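Cyp101j2 (Sphingobium yanoikuyae, PDB 5KYO) acts as a haem-containing cytochrome P450 monooxygenase, probably hydroxylating the monoterpene 1,8-cineole. Local coordinates at residues A[43-48]-A[83-88]; A[170-175]-A[394-399]; A[228-233]-A[259-264]. One frame throughout, in Å; residues are numbered along the deposited sequence.

Contact 1. Residues A[43-48]-A[83-88]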
loop_
_atom_site.group_PDB
_atom_site.type_symbol
_atom_site.label_atom_id
_atom_site.label_comp_id
_atom_site.label_asym_id
_atom_site.label_seq_id
_atom_site.Cartn_x
_atom_site.Cartn_y
_atom_site.Cartn_z
ATOM N N ARG A 43 -15.445 -14.602 -20.711
ATOM C CA ARG A 43 -14.858 -13.736 -19.687
ATOM C C ARG A 43 -13.404 -14.075 -19.368
ATOM O O ARG A 43 -12.841 -13.568 -18.400
ATOM C CB ARG A 43 -15.695 -13.795 -18.409
ATOM C CG ARG A 43 -17.158 -13.454 -18.656
ATOM C CD ARG A 43 -17.729 -12.609 -17.542
ATOM N NE ARG A 43 -19.162 -12.377 -17.708
ATOM C CZ ARG A 43 -19.880 -11.591 -16.918
ATOM N NH1 ARG A 43 -19.296 -10.956 -15.913
ATOM N NH2 ARG A 43 -21.178 -11.429 -17.134
ATOM N N VAL A 44 -12.793 -14.915 -20.197
ATOM C CA VAL A 44 -11.392 -15.308 -20.030
ATOM C C VAL A 44 -10.405 -14.263 -20.585
ATOM O O VAL A 44 -10.608 -13.749 -21.693
ATOM C CB VAL A 44 -11.145 -16.668 -20.712
ATOM C CG1 VAL A 44 -9.678 -17.046 -20.649
ATOM C CG2 VAL A 44 -11.999 -17.726 -20.049
ATOM N N PHE A 45 -9.353 -13.951 -19.816
ATOM C CA PHE A 45 -8.336 -12.975 -20.224
ATOM C C PHE A 45 -6.997 -13.277 -19.539
ATOM O O PHE A 45 -6.957 -13.985 -18.535
ATOM C CB PHE A 45 -8.864 -11.543 -19.968
ATOM C CG PHE A 45 -8.696 -11.036 -18.556
ATOM C CD1 PHE A 45 -8.120 -9.791 -18.303
ATOM C CD2 PHE A 45 -9.089 -11.815 -17.482
ATOM C CE1 PHE A 45 -7.991 -9.325 -17.024
ATOM C CE2 PHE A 45 -8.954 -11.352 -16.210
ATOM C CZ PHE A 45 -8.401 -10.110 -15.971
ATOM N N ASP A 46 -5.909 -12.798 -20.138
ATOM C CA ASP A 46 -4.552 -13.227 -19.792
ATOM C C ASP A 46 -3.894 -12.270 -18.812
ATOM O O ASP A 46 -3.081 -11.421 -19.191
ATOM C CB ASP A 46 -3.716 -13.376 -21.076
ATOM C CG ASP A 46 -2.304 -13.908 -20.820
ATOM O OD1 ASP A 46 -2.002 -14.313 -19.676
ATOM O OD2 ASP A 46 -1.496 -13.941 -21.776
ATOM N N PHE A 47 -4.232 -12.430 -17.536
ATOM C CA PHE A 47 -3.848 -11.447 -16.531
ATOM C C PHE A 47 -2.993 -12.072 -15.433
ATOM O O PHE A 47 -3.407 -13.035 -14.784
ATOM C CB PHE A 47 -5.095 -10.818 -15.950
ATOM C CG PHE A 47 -4.814 -9.681 -15.001
ATOM C CD1 PHE A 47 -4.496 -8.404 -15.476
ATOM C CD2 PHE A 47 -4.845 -9.897 -13.633
ATOM C CE1 PHE A 47 -4.215 -7.382 -14.604
ATOM C CE2 PHE A 47 -4.572 -8.880 -12.741
ATOM C CZ PHE A 47 -4.256 -7.621 -13.220
ATOM N N ASP A 48 -1.779 -11.556 -15.259
ATOM C CA ASP A 48 -0.906 -11.978 -14.152
ATOM C C ASP A 48 -0.581 -10.724 -13.320
ATOM O O ASP A 48 0.067 -9.799 -13.808
ATOM C CB ASP A 48 0.383 -12.655 -14.667
ATOM C CG ASP A 48 1.110 -13.454 -13.589
ATOM O OD1 ASP A 48 0.776 -13.280 -12.404
ATOM O OD2 ASP A 48 2.013 -14.261 -13.922
ATOM N N HIS A 83 -8.813 -16.725 -10.970
ATOM C CA HIS A 83 -9.593 -15.780 -10.176
ATOM C C HIS A 83 -10.256 -14.691 -11.001
ATOM O O HIS A 83 -9.795 -14.348 -12.087
ATOM C CB HIS A 83 -8.710 -15.146 -9.084
ATOM C CG HIS A 83 -7.593 -14.299 -9.609
ATOM N ND1 HIS A 83 -7.734 -12.949 -9.846
ATOM C CD2 HIS A 83 -6.311 -14.604 -9.932
ATOM C CE1 HIS A 83 -6.589 -12.456 -10.288
ATOM N NE2 HIS A 83 -5.710 -13.441 -10.351
ATOM N N TRP A 84 -11.358 -14.166 -10.476
ATOM C CA TRP A 84 -12.065 -13.075 -11.127
ATOM C C TRP A 84 -11.386 -11.739 -10.842
ATOM O O TRP A 84 -10.730 -11.571 -9.807
ATOM C CB TRP A 84 -13.524 -13.007 -10.672
ATOM C CG TRP A 84 -14.285 -14.286 -10.779
ATOM C CD1 TRP A 84 -14.441 -15.234 -9.802
ATOM C CD2 TRP A 84 -15.029 -14.748 -11.911
ATOM N NE1 TRP A 84 -15.228 -16.261 -10.264
ATOM C CE2 TRP A 84 -15.605 -15.987 -11.555
ATOM C CE3 TRP A 84 -15.267 -14.235 -13.193
ATOM C CZ2 TRP A 84 -16.395 -16.728 -12.442
ATOM C CZ3 TRP A 84 -16.053 -14.972 -14.073
ATOM C CH2 TRP A 84 -16.608 -16.203 -13.692
ATOM N N VAL A 85 -11.556 -10.791 -11.760
ATOM C CA VAL A 85 -10.999 -9.453 -11.591
ATOM C C VAL A 85 -12.049 -8.383 -11.898
ATOM O O VAL A 85 -12.616 -8.348 -12.998
ATOM C CB VAL A 85 -9.761 -9.216 -12.492
ATOM C CG1 VAL A 85 -9.113 -7.865 -12.157
ATOM C CG2 VAL A 85 -8.741 -10.338 -12.354
ATOM N N ALA A 86 -12.314 -7.522 -10.921
ATOM C CA ALA A 86 -13.209 -6.388 -11.134
ATOM C C ALA A 86 -12.460 -5.291 -11.887
ATOM O O ALA A 86 -11.419 -4.794 -11.416
ATOM C CB ALA A 86 -13.747 -5.866 -9.828
ATOM N N LEU A 87 -12.990 -4.930 -13.056
ATOM C CA LEU A 87 -12.302 -4.015 -13.966
ATOM C C LEU A 87 -13.014 -2.678 -14.180
ATOM O O LEU A 87 -12.649 -1.906 -15.078
ATOM C CB LEU A 87 -12.089 -4.704 -15.313
ATOM C CG LEU A 87 -11.070 -5.847 -15.239
ATOM C CD1 LEU A 87 -10.926 -6.539 -16.566
ATOM C CD2 LEU A 87 -9.715 -5.327 -14.776
ATOM N N ARG A 88 -14.029 -2.406 -13.373
ATOM C CA ARG A 88 -14.678 -1.093 -13.378
ATOM C C ARG A 88 -14.704 -0.514 -11.967
ATOM O O ARG A 88 -14.611 -1.256 -10.981
ATOM C CB ARG A 88 -16.099 -1.177 -13.939
ATOM C CG ARG A 88 -16.187 -1.654 -15.379
ATOM C CD ARG A 88 -15.641 -0.630 -16.363
ATOM N NE ARG A 88 -15.779 -1.091 -17.744
ATOM C CZ ARG A 88 -14.909 -1.884 -18.362
ATOM N NH1 ARG A 88 -13.821 -2.309 -17.732
ATOM N NH2 ARG A 88 -15.122 -2.250 -19.618
HETATM O O HOH W 1 -3.405 -12.680 -12.018
#
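Phe45 meets Val85 rim-on: the CG2 methyl of Val85 lies in the plane of the phenyl ring, at its edge, with Phe45 CZ 3.6 Å from Val85 CG2. One face of that ring is taken by Phe47 CB of the same segment, 3.3 Å above the plane and displaced toward the rim. The side chains of Leu87 and Phe45 run toward each other from opposite directions, Leu87 CD1 lying 4.1 Å from Phe45 CE1 and oblique to the ring. The Phe47 ring also reaches Val85 at a slant, Phe47 CD2 standing 4.1 Å from Val85 CG2, which makes this one methyl the meeting point of both phenylalanines. Phe45 gets there with CG lodged between its backbone N and carbonyl carbon (chi1 83°), whereas Phe47 swings CG anti to N (chi1 -174°). Strand 83-86 belongs to the mixed beta sheet of the P450 fold, between strands 74-77 and 339-343, and the irregular chain 43-48, in the loop before helix 59-69, lies beside it. Backbone bonds from Arg43 and Phe45 to Trp76 tie that chain to the neighbouring strand 74-77, whose Met75 and Thr77 also touch Phe45. Polar contact between the segments goes through a bridging water, which donates to Phe47 O at 2.8 Å and lies 2.9 Å from His83 NE2. Phe47 O is hydrogen-bonded to Thr77 OG1 as well, so two partners grip it. The other imidazole nitrogen, His83 ND1, donates to Trp84 O at 3.3 Å from above the carbonyl plane, which helps fix the rotation of the ring that faces the water.

Contact 2. Residues A[170-175]-A[394-399]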
loop_
_atom_site.group_PDB
_atom_site.type_symbol
_atom_site.label_atom_id
_atom_site.label_comp_id
_atom_site.label_asym_id
_atom_site.label_seq_id
_atom_site.Cartn_x
_atom_site.Cartn_y
_atom_site.Cartn_z
ATOM N N CYS A 170 21.445 10.023 -6.982
ATOM C CA CYS A 170 21.177 8.908 -6.078
ATOM C C CYS A 170 20.208 7.904 -6.688
ATOM O O CYS A 170 19.347 8.251 -7.496
ATOM C CB CYS A 170 20.616 9.415 -4.748
ATOM S SG CYS A 170 18.907 10.055 -4.816
ATOM N N ASN A 171 20.341 6.650 -6.273
ATOM C CA ASN A 171 19.272 5.692 -6.491
ATOM C C ASN A 171 18.171 6.017 -5.485
ATOM O O ASN A 171 18.341 5.809 -4.276
ATOM C CB ASN A 171 19.774 4.255 -6.342
ATOM C CG ASN A 171 18.723 3.235 -6.740
ATOM O OD1 ASN A 171 17.796 2.959 -5.980
ATOM N ND2 ASN A 171 18.865 2.667 -7.936
ATOM N N PHE A 172 17.062 6.579 -5.964
ATOM C CA PHE A 172 16.048 7.127 -5.057
ATOM C C PHE A 172 15.405 6.040 -4.196
ATOM O O PHE A 172 15.225 6.208 -2.992
ATOM C CB PHE A 172 14.952 7.887 -5.830
ATOM C CG PHE A 172 13.858 8.445 -4.936
ATOM C CD1 PHE A 172 14.019 9.672 -4.297
ATOM C CD2 PHE A 172 12.676 7.737 -4.733
ATOM C CE1 PHE A 172 13.014 10.188 -3.452
ATOM C CE2 PHE A 172 11.673 8.232 -3.889
ATOM C CZ PHE A 172 11.846 9.470 -3.249
ATOM N N THR A 173 15.057 4.915 -4.806
ATOM C CA THR A 173 14.385 3.867 -4.046
ATOM C C THR A 173 15.302 3.288 -2.968
ATOM O O THR A 173 14.917 3.250 -1.805
ATOM C CB THR A 173 13.854 2.736 -4.957
ATOM O OG1 THR A 173 12.861 3.280 -5.823
ATOM C CG2 THR A 173 13.204 1.634 -4.124
ATOM N N HIS A 174 16.521 2.887 -3.315
ATOM C CA HIS A 174 17.387 2.279 -2.303
ATOM C C HIS A 174 17.970 3.279 -1.299
ATOM O O HIS A 174 18.028 2.980 -0.094
ATOM C CB HIS A 174 18.528 1.508 -2.959
ATOM C CG HIS A 174 18.065 0.486 -3.943
ATOM N ND1 HIS A 174 16.885 -0.209 -3.785
ATOM C CD2 HIS A 174 18.598 0.059 -5.112
ATOM C CE1 HIS A 174 16.723 -1.033 -4.805
ATOM N NE2 HIS A 174 17.748 -0.889 -5.626
ATOM N N GLU A 175 18.387 4.455 -1.777
ATOM C CA GLU A 175 19.083 5.414 -0.907
ATOM C C GLU A 175 18.170 6.330 -0.107
ATOM O O GLU A 175 18.627 6.992 0.834
ATOM C CB GLU A 175 20.061 6.277 -1.747
ATOM C CG GLU A 175 21.200 5.469 -2.393
ATOM C CD GLU A 175 22.143 6.324 -3.250
ATOM O OE1 GLU A 175 22.772 7.252 -2.708
ATOM O OE2 GLU A 175 22.250 6.073 -4.476
ATOM N N ARG A 394 8.424 18.585 1.291
ATOM C CA ARG A 394 8.895 19.882 1.778
ATOM C C ARG A 394 10.407 19.907 1.940
ATOM O O ARG A 394 11.066 20.839 1.490
ATOM C CB ARG A 394 8.227 20.251 3.105
ATOM C CG ARG A 394 6.756 20.605 2.967
ATOM C CD ARG A 394 6.163 21.129 4.267
ATOM N NE ARG A 394 4.705 21.205 4.216
ATOM C CZ ARG A 394 3.955 21.815 5.129
ATOM N NH1 ARG A 394 4.526 22.414 6.164
ATOM N NH2 ARG A 394 2.633 21.835 5.001
ATOM N N GLU A 395 10.965 18.900 2.604
ATOM C CA GLU A 395 12.421 18.866 2.776
ATOM C C GLU A 395 13.194 18.597 1.484
ATOM O O GLU A 395 14.311 19.077 1.343
ATOM C CB GLU A 395 12.819 17.828 3.823
ATOM C CG GLU A 395 12.199 18.093 5.180
ATOM C CD GLU A 395 12.605 19.442 5.774
ATOM O OE1 GLU A 395 13.668 19.979 5.401
ATOM O OE2 GLU A 395 11.863 19.959 6.627
ATOM N N TRP A 396 12.638 17.807 0.565
ATOM C CA TRP A 396 13.332 17.559 -0.679
ATOM C C TRP A 396 13.407 18.885 -1.441
ATOM O O TRP A 396 14.488 19.314 -1.855
ATOM C CB TRP A 396 12.644 16.463 -1.534
ATOM C CG TRP A 396 13.490 16.080 -2.734
ATOM C CD1 TRP A 396 13.649 16.797 -3.887
ATOM C CD2 TRP A 396 14.303 14.909 -2.880
ATOM N NE1 TRP A 396 14.509 16.151 -4.732
ATOM C CE2 TRP A 396 14.936 14.994 -4.134
ATOM C CE3 TRP A 396 14.573 13.807 -2.063
ATOM C CZ2 TRP A 396 15.797 14.008 -4.605
ATOM C CZ3 TRP A 396 15.437 12.828 -2.538
ATOM C CH2 TRP A 396 16.033 12.936 -3.794
ATOM N N PHE A 397 12.269 19.558 -1.599
ATOM C CA PHE A 397 12.253 20.759 -2.437
ATOM C C PHE A 397 13.025 21.928 -1.808
ATOM O O PHE A 397 13.487 22.811 -2.522
ATOM C CB PHE A 397 10.818 21.177 -2.763
ATOM C CG PHE A 397 10.268 20.469 -3.972
ATOM C CD1 PHE A 397 10.655 20.853 -5.246
ATOM C CD2 PHE A 397 9.431 19.379 -3.825
ATOM C CE1 PHE A 397 10.164 20.191 -6.359
ATOM C CE2 PHE A 397 8.947 18.699 -4.929
ATOM C CZ PHE A 397 9.308 19.095 -6.191
ATOM N N ALA A 398 13.201 21.921 -0.491
ATOM C CA ALA A 398 14.029 22.951 0.133
ATOM C C ALA A 398 15.498 22.812 -0.275
ATOM O O ALA A 398 16.215 23.823 -0.357
ATOM C CB ALA A 398 13.914 22.908 1.651
ATOM N N ARG A 399 15.929 21.574 -0.516
ATOM C CA ARG A 399 17.338 21.228 -0.682
ATOM C C ARG A 399 17.776 20.871 -2.107
ATOM O O ARG A 399 18.898 21.177 -2.496
ATOM C CB ARG A 399 17.701 20.051 0.250
ATOM C CG ARG A 399 17.524 20.392 1.737
ATOM C CD ARG A 399 17.670 19.211 2.706
ATOM N NE ARG A 399 17.830 19.748 4.071
ATOM C CZ ARG A 399 16.809 20.178 4.792
ATOM N NH1 ARG A 399 15.591 20.091 4.275
ATOM N NH2 ARG A 399 16.986 20.700 6.010
#
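Phe172 and Trp396 form an offset edge-to-face pair, the edge of the phenyl turned toward the face of the indole six-membered ring, with centroids 5.5 Å apart and planes at 65°. The closest carbons are Phe172 CE1 and Trp396 CZ3, 3.7 Å apart. Both side chains run CG anti to the backbone N (chi1 179° for Phe172, -172° for Trp396), which carries the two rings to each other. Sulfur supplies the second apolar touch: Cys170 SG sits at the indole edge, 4.2 Å from Trp396 CH2. Across the segments the touches are apolar. Asn171 is the N-cap of helix 172-177, its OD1 accepting from His174 N at 3.0 Å in the carbonyl plane, and Asn171 N donates to Glu175 OE2 at 2.7 Å from above the carboxylate plane. Phe176, Phe283 and Phe403 extend the aromatic cluster around Trp396. With an alanine in place of Trp396, the Phe172 edge and the Cys170 sulfur would probably lose their partner and a gap would open in that cluster. Strand 169-171 and the start of helix 172-177 are thus joined to helix 382-399 by ring shape and dispersion, with the polar bonds here serving to shape the strand-to-helix turn.

Contact 3. Residues A[228-233]-A[259-264]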
loop_
_atom_site.group_PDB
_atom_site.type_symbol
_atom_site.label_atom_id
_atom_site.label_comp_id
_atom_site.label_asym_id
_atom_site.label_seq_id
_atom_site.Cartn_x
_atom_site.Cartn_y
_atom_site.Cartn_z
ATOM N N PRO A 228 8.947 -10.247 24.121
ATOM C CA PRO A 228 9.528 -9.680 25.342
ATOM C C PRO A 228 9.233 -8.199 25.498
ATOM O O PRO A 228 9.130 -7.724 26.626
ATOM C CB PRO A 228 11.035 -9.905 25.166
ATOM C CG PRO A 228 11.143 -11.010 24.180
ATOM C CD PRO A 228 9.982 -10.835 23.254
ATOM N N VAL A 229 9.132 -7.473 24.388
ATOM C CA VAL A 229 8.850 -6.051 24.452
ATOM C C VAL A 229 7.436 -5.827 24.955
ATOM O O VAL A 229 7.196 -4.945 25.776
ATOM C CB VAL A 229 9.026 -5.370 23.078
ATOM C CG1 VAL A 229 8.697 -3.888 23.176
ATOM C CG2 VAL A 229 10.466 -5.599 22.536
ATOM N N ILE A 230 6.504 -6.635 24.480
ATOM C CA ILE A 230 5.112 -6.524 24.891
ATOM C C ILE A 230 4.988 -6.884 26.375
ATOM O O ILE A 230 4.298 -6.206 27.117
ATOM C CB ILE A 230 4.193 -7.433 24.063
ATOM C CG1 ILE A 230 4.155 -6.993 22.589
ATOM C CG2 ILE A 230 2.778 -7.446 24.635
ATOM C CD1 ILE A 230 3.671 -8.067 21.668
ATOM N N GLU A 231 5.673 -7.946 26.788
ATOM C CA GLU A 231 5.658 -8.369 28.183
ATOM C C GLU A 231 6.322 -7.327 29.105
ATOM O O GLU A 231 5.832 -7.051 30.206
ATOM C CB GLU A 231 6.334 -9.744 28.319
ATOM C CG GLU A 231 5.460 -10.890 27.855
ATOM C CD GLU A 231 4.114 -10.911 28.566
ATOM O OE1 GLU A 231 4.094 -10.725 29.804
ATOM O OE2 GLU A 231 3.085 -11.109 27.890
ATOM N N ALA A 232 7.417 -6.731 28.644
ATOM C CA ALA A 232 8.043 -5.618 29.362
ATOM C C ALA A 232 7.082 -4.433 29.544
ATOM O O ALA A 232 7.114 -3.769 30.574
ATOM C CB ALA A 232 9.302 -5.164 28.648
ATOM N N ARG A 233 6.209 -4.184 28.576
ATOM C CA ARG A 233 5.322 -3.019 28.648
ATOM C C ARG A 233 4.053 -3.300 29.432
ATOM O O ARG A 233 3.333 -2.375 29.842
ATOM C CB ARG A 233 4.972 -2.523 27.231
ATOM C CG ARG A 233 6.192 -2.265 26.339
ATOM C CD ARG A 233 6.418 -0.812 25.967
ATOM N NE ARG A 233 7.813 -0.579 25.587
ATOM C CZ ARG A 233 8.247 -0.320 24.355
ATOM N NH1 ARG A 233 7.397 -0.269 23.322
ATOM N NH2 ARG A 233 9.545 -0.127 24.147
ATOM N N GLU A 259 -2.400 -11.434 19.501
ATOM C CA GLU A 259 -3.096 -10.374 18.779
ATOM C C GLU A 259 -2.245 -9.110 18.619
ATOM O O GLU A 259 -2.230 -8.494 17.550
ATOM C CB GLU A 259 -4.413 -10.040 19.483
ATOM C CG GLU A 259 -5.518 -11.052 19.211
ATOM C CD GLU A 259 -6.680 -10.951 20.180
ATOM O OE1 GLU A 259 -6.517 -10.346 21.273
ATOM O OE2 GLU A 259 -7.757 -11.502 19.856
ATOM N N ALA A 260 -1.552 -8.713 19.679
ATOM C CA ALA A 260 -0.694 -7.543 19.623
ATOM C C ALA A 260 0.499 -7.781 18.694
ATOM O O ALA A 260 0.911 -6.880 17.969
ATOM C CB ALA A 260 -0.217 -7.160 21.026
ATOM N N GLU A 261 1.043 -9.001 18.714
ATOM C CA GLU A 261 2.149 -9.349 17.826
ATOM C C GLU A 261 1.686 -9.284 16.368
ATOM O O GLU A 261 2.382 -8.726 15.512
ATOM C CB GLU A 261 2.688 -10.751 18.147
ATOM C CG GLU A 261 3.482 -10.838 19.417
ATOM C CD GLU A 261 3.423 -12.218 20.057
ATOM O OE1 GLU A 261 2.888 -13.167 19.440
ATOM O OE2 GLU A 261 3.922 -12.337 21.188
ATOM N N ASN A 262 0.510 -9.861 16.101
ATOM C CA ASN A 262 -0.060 -9.874 14.761
ATOM C C ASN A 262 -0.228 -8.450 14.253
ATOM O O ASN A 262 0.132 -8.141 13.118
ATOM C CB ASN A 262 -1.405 -10.621 14.750
ATOM C CG ASN A 262 -1.231 -12.130 14.784
ATOM O OD1 ASN A 262 -0.112 -12.628 14.913
ATOM N ND2 ASN A 262 -2.332 -12.863 14.653
ATOM N N ILE A 263 -0.740 -7.579 15.114
ATOM C CA ILE A 263 -0.995 -6.192 14.730
ATOM C C ILE A 263 0.306 -5.434 14.451
ATOM O O ILE A 263 0.396 -4.707 13.438
ATOM C CB ILE A 263 -1.805 -5.454 15.798
ATOM C CG1 ILE A 263 -3.217 -6.036 15.896
ATOM C CG2 ILE A 263 -1.881 -3.973 15.479
ATOM C CD1 ILE A 263 -4.055 -5.403 16.974
ATOM N N CYS A 264 1.301 -5.575 15.330
ATOM C CA CYS A 264 2.629 -4.996 15.092
ATOM C C CYS A 264 3.207 -5.355 13.718
ATOM O O CYS A 264 3.700 -4.470 12.999
ATOM C CB CYS A 264 3.615 -5.427 16.168
ATOM S SG CYS A 264 3.372 -4.583 17.753
#
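Ile230 leans from helix 215-235 toward helix 257-270, and its contacts tighten toward the end of the longer branch. CB is still well back, 5.4 Å from Ala260 CB. There the side chain divides: CG2, anti to the backbone N, halts 4.7 Å from Ala260 CB, while CG1, also 4.7 Å from Ala260 CB, stands anti to the carbonyl carbon (chi1 -65°) and carries the other branch on. At the tip CD1 finds two partners, lying 3.6 Å from Glu261 CG and 4.0 Å from Ala260 CB. The small side chain of Ala260 lets this methyl come close to the facing helix. Glu261 meets Ile230 with its aliphatic CG; its carboxylate is held by salt bridges to Arg227 through OE2 and to Arg223 through OE1, both arginines on the same helix as Ile230. One glutamate therefore gives an apolar flank to the isoleucine and a charged end to the helix that bears it. Ile242 of helix 241-246 also packs on Ile230. In the usual P450 lettering helix 215-235 is helix G, and the arrangement is that of the cytochrome P450 fold, in which helix G packs against the N-terminal part of the long helix that passes over the haem.

The touching residues of contacts 2 and 3 are all buried; in contact 1 Phe45 is still partly exposed. The three share no helix or strand and none touches another. Contact 1 sets an irregular chain against a strand of the mixed sheet and lies on the opposite side of the chain's centre from contacts 2 and 3, about 37 and 39 Å away between centres. Contact 3 joins two helices and contact 2 a strand-to-helix turn to a helix, contact 3 being nested along the chain inside the loop that contact 2 closes. Contact 1 mixes phenyl-methyl packing with a water bridge, contact 2 rests on aromatic rings and sulfur, and contact 3 sets one aliphatic tip beside a glutamate paired with arginines.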